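Local coordinates for protein annexin A8 (Homo sapiens, PDB 1W3W) that binds calcium and, in its presence, acidic phospholipids, and acts as an indirect inhibitor of the thromboplastin-specific complex in blood coagulation, at residues 261-264 with 265-269; 271-274 with 275-278. All coordinates share one frame; numbering follows the deposited sequence.

Overall arrangement
Both contacts lie in the fourth annexin repeat, and in sequence contact 1 ends just before contact 2 begins. Contact 1 (261-269) is the C-terminal end of helix 254-266 running into the calcium-binding loop; contact 2 (271-278) is the exit from that loop and the first turn and a half of helix 273-283. Their centres are about 9 Å apart. The two join where Ala265 O lies 2.8 Å from Arg272 N, a probable hydrogen bond across the base of the loop, and where Arg261 CG packs on Thr275 CG2. Together they form the two sides of the loop whose carbonyls, at Met266, Gly268 and Gly270, bind the calcium ion, with Asp310 reaching in from helix 303-310.

Contact 1 (261-264 with 265-269); sequences RLYY and AMKGA. With CA (calcium ion), chain B.
Tyr263 and Lys267 meet through backbone and side chain alike. Tyr263 O takes two donors: Lys267 N at 2.8 Å, nearly in line with the carbonyl, and Met266 N at 3.2 Å, from well above its plane. Two residues back, Ala265 N bonds to Arg261 O (3.0 Å).

Side-chain packing is mostly aliphatic on aromatic. With CG anti to the backbone N (chi1 180°), the Tyr263 ring runs alongside the Lys267 chain, whose CB sits over one face near the rim and whose CD comes 3.2 Å from Tyr263 OH. A stack with Tyr299 also holds this ring. An alanine in place of Tyr263 would probably leave the Lys267 methylenes without their flat neighbour and Tyr299 without its stacking partner. Met266 bends at chi3 and brings CE back to 3.4 Å from Leu262 O.

Water 1, 2.8 Å from Lys267 O and 3.3 Å from Tyr264 O, could donate to either.

Calcium is bound by Met266 O and Gly268 O, each at 2.4 Å, by water 2, and by Gly270 and Asp310. This is the type II calcium site of annexins: loop carbonyls plus a carboxylate from far along the chain.

Contact 2 (271-274 with 275-278); sequences TRDG and TLIR
Arg272, the centre of an inverse gamma turn, stands at the N-cap position of helix 273-283, and its O accepts from Leu276 N at 3.1 Å in the carbonyl plane, with a weak second bond from Thr275 N; Asp273 O to Ile277 N (2.9 Å) and Gly274 O to Arg278 N continue the helical ladder.

The Arg272 side chain folds back over this first turn. Its CG lies anti to the backbone N, and a bend at chi2 (47°) turns the rest of the chain so that the guanidinium lies flat above Gly274 N, 3.4 Å from its plane. Below the bend, Arg272 CG touches Thr275 OG1 at 3.2 Å, the two side chains crossing at about a right angle. A CB on Gly274 would run into Arg272 NH2, so glycine leaves room for this fold-back.

This helix start is the downstream side of the annexin calcium loop: Thr271 OG1 hydrogen-bonds to the calcium ligand Asp310, a second-shell link to the metal, while Thr271 CG2 packs on Leu276 CD2 at 4.1 Å.

Water 3 accepts from Arg272 NE and, at the edge of the other guanidinium, from Arg278 NH1 (3.1 Å), bridging two like charges. Arg278 bends at chi3 (53°), which carries its guanidinium back over Gly274 O and gives NH2 a weak bond to Thr275 OG1. It forms salt bridges to Glu118 and Glu101, which probably offset the charge of this buried arginine. Asp273 OD1 hydrogen-bonds to Tyr315 and OD2 makes a salt bridge to Lys82, and Ile277 lays CG1 3.3 Å from Asp273 O.

Contact 1 (261-264 with 265-269)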
ATOM      1  N   ARG A 261       3.090  -8.874   2.579  1.00 16.45           N
ATOM      2  CA  ARG A 261       2.951  -7.744   3.462  1.00 17.30           C
ATOM      3  C   ARG A 261       1.907  -8.026   4.541  1.00 17.10           C
ATOM      4  O   ARG A 261       2.117  -7.741   5.717  1.00 16.64           O
ATOM      5  CB  ARG A 261       2.553  -6.531   2.642  1.00 17.60           C
ATOM      6  CG  ARG A 261       2.816  -5.284   3.299  1.00 20.16           C
ATOM      7  CD  ARG A 261       4.291  -4.938   3.445  1.00 18.88           C
ATOM      8  NE  ARG A 261       4.304  -3.593   3.960  1.00 18.21           N
ATOM      9  CZ  ARG A 261       5.053  -3.154   4.957  1.00 18.55           C
ATOM     10  NH1 ARG A 261       5.966  -3.926   5.544  1.00 19.32           N
ATOM     11  NH2 ARG A 261       4.912  -1.905   5.328  1.00 16.37           N
ATOM     12  N   LEU A 262       0.791  -8.602   4.131  1.00 17.12           N
ATOM     13  CA  LEU A 262      -0.283  -8.937   5.052  1.00 17.50           C
ATOM     14  C   LEU A 262       0.153 -10.036   6.024  1.00 17.84           C
ATOM     15  O   LEU A 262      -0.110  -9.938   7.215  1.00 17.44           O
ATOM     16  CB  LEU A 262      -1.523  -9.357   4.271  1.00 17.59           C
ATOM     17  CG  LEU A 262      -2.224  -8.239   3.496  1.00 17.37           C
ATOM     18  CD1 LEU A 262      -3.310  -8.820   2.622  1.00 18.57           C
ATOM     19  CD2 LEU A 262      -2.802  -7.233   4.468  1.00 18.19           C
ATOM     20  N   TYR A 263       0.831 -11.057   5.510  1.00 18.76           N
ATOM     21  CA  TYR A 263       1.373 -12.143   6.335  1.00 20.14           C
ATOM     22  C   TYR A 263       2.292 -11.637   7.437  1.00 21.33           C
ATOM     23  O   TYR A 263       2.167 -12.042   8.596  1.00 21.46           O
ATOM     24  CB  TYR A 263       2.131 -13.142   5.456  1.00 20.41           C
ATOM     25  CG  TYR A 263       2.743 -14.314   6.206  1.00 22.34           C
ATOM     26  CD1 TYR A 263       1.950 -15.366   6.665  1.00 23.72           C
ATOM     27  CD2 TYR A 263       4.121 -14.364   6.453  1.00 23.46           C
ATOM     28  CE1 TYR A 263       2.512 -16.440   7.353  1.00 26.17           C
ATOM     29  CE2 TYR A 263       4.693 -15.441   7.135  1.00 25.85           C
ATOM     30  CZ  TYR A 263       3.874 -16.471   7.581  1.00 26.24           C
ATOM     31  OH  TYR A 263       4.427 -17.526   8.253  1.00 29.31           O
ATOM     32  N   TYR A 264       3.214 -10.743   7.093  1.00 22.52           N
ATOM     33  CA  TYR A 264       4.168 -10.264   8.080  1.00 24.04           C
ATOM     34  C   TYR A 264       3.589  -9.209   9.014  1.00 24.27           C
ATOM     35  O   TYR A 264       4.103  -9.016  10.102  1.00 23.95           O
ATOM     36  CB  TYR A 264       5.474  -9.813   7.426  1.00 25.23           C
ATOM     37  CG  TYR A 264       6.353 -10.995   7.040  1.00 28.25           C
ATOM     38  CD1 TYR A 264       6.562 -11.329   5.703  1.00 31.33           C
ATOM     39  CD2 TYR A 264       6.941 -11.804   8.017  1.00 32.21           C
ATOM     40  CE1 TYR A 264       7.360 -12.424   5.342  1.00 33.74           C
ATOM     41  CE2 TYR A 264       7.732 -12.904   7.666  1.00 34.03           C
ATOM     42  CZ  TYR A 264       7.937 -13.202   6.322  1.00 34.36           C
ATOM     43  OH  TYR A 264       8.711 -14.286   5.958  1.00 37.45           O
ATOM     44  N   ALA A 265       2.482  -8.582   8.625  1.00 24.70           N
ATOM     45  CA  ALA A 265       1.712  -7.743   9.538  1.00 25.28           C
ATOM     46  C   ALA A 265       1.124  -8.552  10.701  1.00 26.05           C
ATOM     47  O   ALA A 265       0.864  -8.001  11.758  1.00 25.38           O
ATOM     48  CB  ALA A 265       0.586  -7.052   8.795  1.00 25.45           C
ATOM     49  N   MET A 266       0.889  -9.843  10.481  1.00 27.03           N
ATOM     50  CA  MET A 266       0.222 -10.705  11.455  1.00 28.45           C
ATOM     51  C   MET A 266       1.137 -11.727  12.122  1.00 30.25           C
ATOM     52  O   MET A 266       0.888 -12.112  13.261  1.00 31.44           O
ATOM     53  CB  MET A 266      -0.975 -11.405  10.797  1.00 27.65           C
ATOM     54  CG  MET A 266      -2.167 -10.468  10.637  1.00 27.82           C
ATOM     55  SD  MET A 266      -3.604 -11.178   9.842  1.00 25.31           S
ATOM     56  CE  MET A 266      -3.039 -11.401   8.222  1.00 25.45           C
ATOM     57  N   LYS A 267       2.197 -12.147  11.443  1.00 32.44           N
ATOM     58  CA  LYS A 267       3.075 -13.219  11.936  1.00 34.08           C
ATOM     59  C   LYS A 267       3.738 -12.832  13.255  1.00 34.67           C
ATOM     60  O   LYS A 267       4.107 -11.679  13.456  1.00 35.00           O
ATOM     61  CB  LYS A 267       4.146 -13.558  10.885  1.00 34.61           C
ATOM     62  CG  LYS A 267       5.322 -14.430  11.377  1.00 37.30           C
ATOM     63  CD  LYS A 267       5.234 -15.871  10.891  1.00 40.69           C
ATOM     64  CE  LYS A 267       4.183 -16.691  11.651  1.00 42.30           C
ATOM     65  NZ  LYS A 267       4.803 -17.642  12.637  1.00 43.64           N
ATOM     66  N   GLY A 268       3.877 -13.803  14.157  1.00 35.70           N
ATOM     67  CA  GLY A 268       4.537 -13.562  15.436  1.00 36.05           C
ATOM     68  C   GLY A 268       3.700 -12.742  16.399  1.00 36.35           C
ATOM     69  O   GLY A 268       2.483 -12.603  16.224  1.00 36.95           O
ATOM     70  N   ALA A 269       4.360 -12.181  17.410  1.00 36.43           N
ATOM     71  CA  ALA A 269       3.674 -11.502  18.517  1.00 36.04           C
ATOM     72  C   ALA A 269       3.030 -10.192  18.080  1.00 35.41           C
ATOM     73  O   ALA A 269       3.657  -9.385  17.398  1.00 35.80           O
ATOM     74  CB  ALA A 269       4.649 -11.241  19.663  1.00 36.38           C
TER
HETATM   75 CA    CA B1328       0.282 -11.847  15.554  0.50 24.41          CA
HETATM   76  O   HOH W   1       3.450  -8.925  13.311  1.00 41.24           O
HETATM   77  O   HOH W   2       0.407 -14.246  15.433  1.00 41.21           O

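Contact 2 (271-274 with 275-278)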
ATOM      1  N   THR A 271       0.186  -7.483  16.322  1.00 30.14           N
ATOM      2  CA  THR A 271      -0.280  -7.242  14.962  1.00 28.48           C
ATOM      3  C   THR A 271       0.139  -5.853  14.545  1.00 27.14           C
ATOM      4  O   THR A 271       0.016  -4.904  15.325  1.00 26.97           O
ATOM      5  CB  THR A 271      -1.814  -7.360  14.903  1.00 28.31           C
ATOM      6  OG1 THR A 271      -2.216  -8.666  15.325  1.00 29.17           O
ATOM      7  CG2 THR A 271      -2.325  -7.273  13.469  1.00 27.71           C
ATOM      8  N   ARG A 272       0.651  -5.716  13.334  1.00 25.42           N
ATOM      9  CA  ARG A 272       0.814  -4.379  12.773  1.00 24.84           C
ATOM     10  C   ARG A 272      -0.483  -3.974  12.083  1.00 22.84           C
ATOM     11  O   ARG A 272      -0.641  -4.159  10.869  1.00 21.36           O
ATOM     12  CB  ARG A 272       1.999  -4.280  11.809  1.00 25.48           C
ATOM     13  CG  ARG A 272       2.237  -2.820  11.300  1.00 30.42           C
ATOM     14  CD  ARG A 272       2.228  -1.727  12.411  1.00 35.19           C
ATOM     15  NE  ARG A 272       1.768  -0.393  12.000  1.00 37.33           N
ATOM     16  CZ  ARG A 272       0.934   0.390  12.713  1.00 40.98           C
ATOM     17  NH1 ARG A 272       0.393  -0.029  13.859  1.00 40.94           N
ATOM     18  NH2 ARG A 272       0.609   1.607  12.262  1.00 42.74           N
ATOM     19  N   ASP A 273      -1.400  -3.418  12.878  1.00 20.88           N
ATOM     20  CA  ASP A 273      -2.750  -3.158  12.430  1.00 19.55           C
ATOM     21  C   ASP A 273      -2.797  -2.094  11.345  1.00 18.50           C
ATOM     22  O   ASP A 273      -3.610  -2.186  10.459  1.00 17.17           O
ATOM     23  CB  ASP A 273      -3.646  -2.756  13.602  1.00 19.26           C
ATOM     24  CG  ASP A 273      -3.856  -3.884  14.557  1.00 19.16           C
ATOM     25  OD1 ASP A 273      -4.539  -4.875  14.207  1.00 18.34           O
ATOM     26  OD2 ASP A 273      -3.335  -3.876  15.680  1.00 21.43           O
ATOM     27  N   GLY A 274      -1.932  -1.086  11.431  1.00 17.97           N
ATOM     28  CA  GLY A 274      -1.851  -0.052  10.401  1.00 17.37           C
ATOM     29  C   GLY A 274      -1.615  -0.646   9.021  1.00 17.24           C
ATOM     30  O   GLY A 274      -2.274  -0.269   8.049  1.00 17.04           O
ATOM     31  N   THR A 275      -0.694  -1.601   8.953  1.00 16.22           N
ATOM     32  CA  THR A 275      -0.341  -2.281   7.714  1.00 16.08           C
ATOM     33  C   THR A 275      -1.428  -3.215   7.204  1.00 15.41           C
ATOM     34  O   THR A 275      -1.679  -3.290   5.997  1.00 14.67           O
ATOM     35  CB  THR A 275       0.965  -3.065   7.939  1.00 16.27           C
ATOM     36  OG1 THR A 275       2.003  -2.129   8.203  1.00 18.22           O
ATOM     37  CG2 THR A 275       1.429  -3.770   6.683  1.00 16.37           C
ATOM     38  N   LEU A 276      -2.061  -3.931   8.123  1.00 14.35           N
ATOM     39  CA  LEU A 276      -3.210  -4.769   7.799  1.00 14.52           C
ATOM     40  C   LEU A 276      -4.358  -3.941   7.206  1.00 13.35           C
ATOM     41  O   LEU A 276      -4.889  -4.254   6.149  1.00 12.43           O
ATOM     42  CB  LEU A 276      -3.664  -5.495   9.070  1.00 15.05           C
ATOM     43  CG  LEU A 276      -4.788  -6.525   9.010  1.00 17.42           C
ATOM     44  CD1 LEU A 276      -4.471  -7.673   8.067  1.00 19.58           C
ATOM     45  CD2 LEU A 276      -5.009  -7.052  10.421  1.00 19.06           C
ATOM     46  N   ILE A 277      -4.727  -2.868   7.891  1.00 13.08           N
ATOM     47  CA  ILE A 277      -5.808  -2.002   7.448  1.00 12.88           C
ATOM     48  C   ILE A 277      -5.515  -1.413   6.077  1.00 13.07           C
ATOM     49  O   ILE A 277      -6.332  -1.512   5.166  1.00 12.66           O
ATOM     50  CB  ILE A 277      -6.054  -0.889   8.490  1.00 13.53           C
ATOM     51  CG1 ILE A 277      -6.743  -1.486   9.738  1.00 14.38           C
ATOM     52  CG2 ILE A 277      -6.850   0.262   7.874  1.00 13.56           C
ATOM     53  CD1 ILE A 277      -6.732  -0.589  10.962  1.00 15.30           C
ATOM     54  N   ARG A 278      -4.341  -0.811   5.924  1.00 13.10           N
ATOM     55  CA  ARG A 278      -4.002  -0.074   4.714  1.00 13.04           C
ATOM     56  C   ARG A 278      -3.997  -0.951   3.475  1.00 12.86           C
ATOM     57  O   ARG A 278      -4.505  -0.565   2.422  1.00 12.83           O
ATOM     58  CB  ARG A 278      -2.636   0.606   4.877  1.00 13.31           C
ATOM     59  CG  ARG A 278      -2.231   1.498   3.712  1.00 13.88           C
ATOM     60  CD  ARG A 278      -0.900   2.229   3.933  1.00 14.37           C
ATOM     61  NE  ARG A 278       0.141   1.278   4.297  1.00 13.45           N
ATOM     62  CZ  ARG A 278       0.631   1.086   5.523  1.00 14.39           C
ATOM     63  NH1 ARG A 278       0.213   1.778   6.559  1.00 16.06           N
ATOM     64  NH2 ARG A 278       1.548   0.162   5.714  1.00 15.31           N
TER
HETATM   65  O   HOH W   3       1.632   1.206   9.280  1.00 38.19           O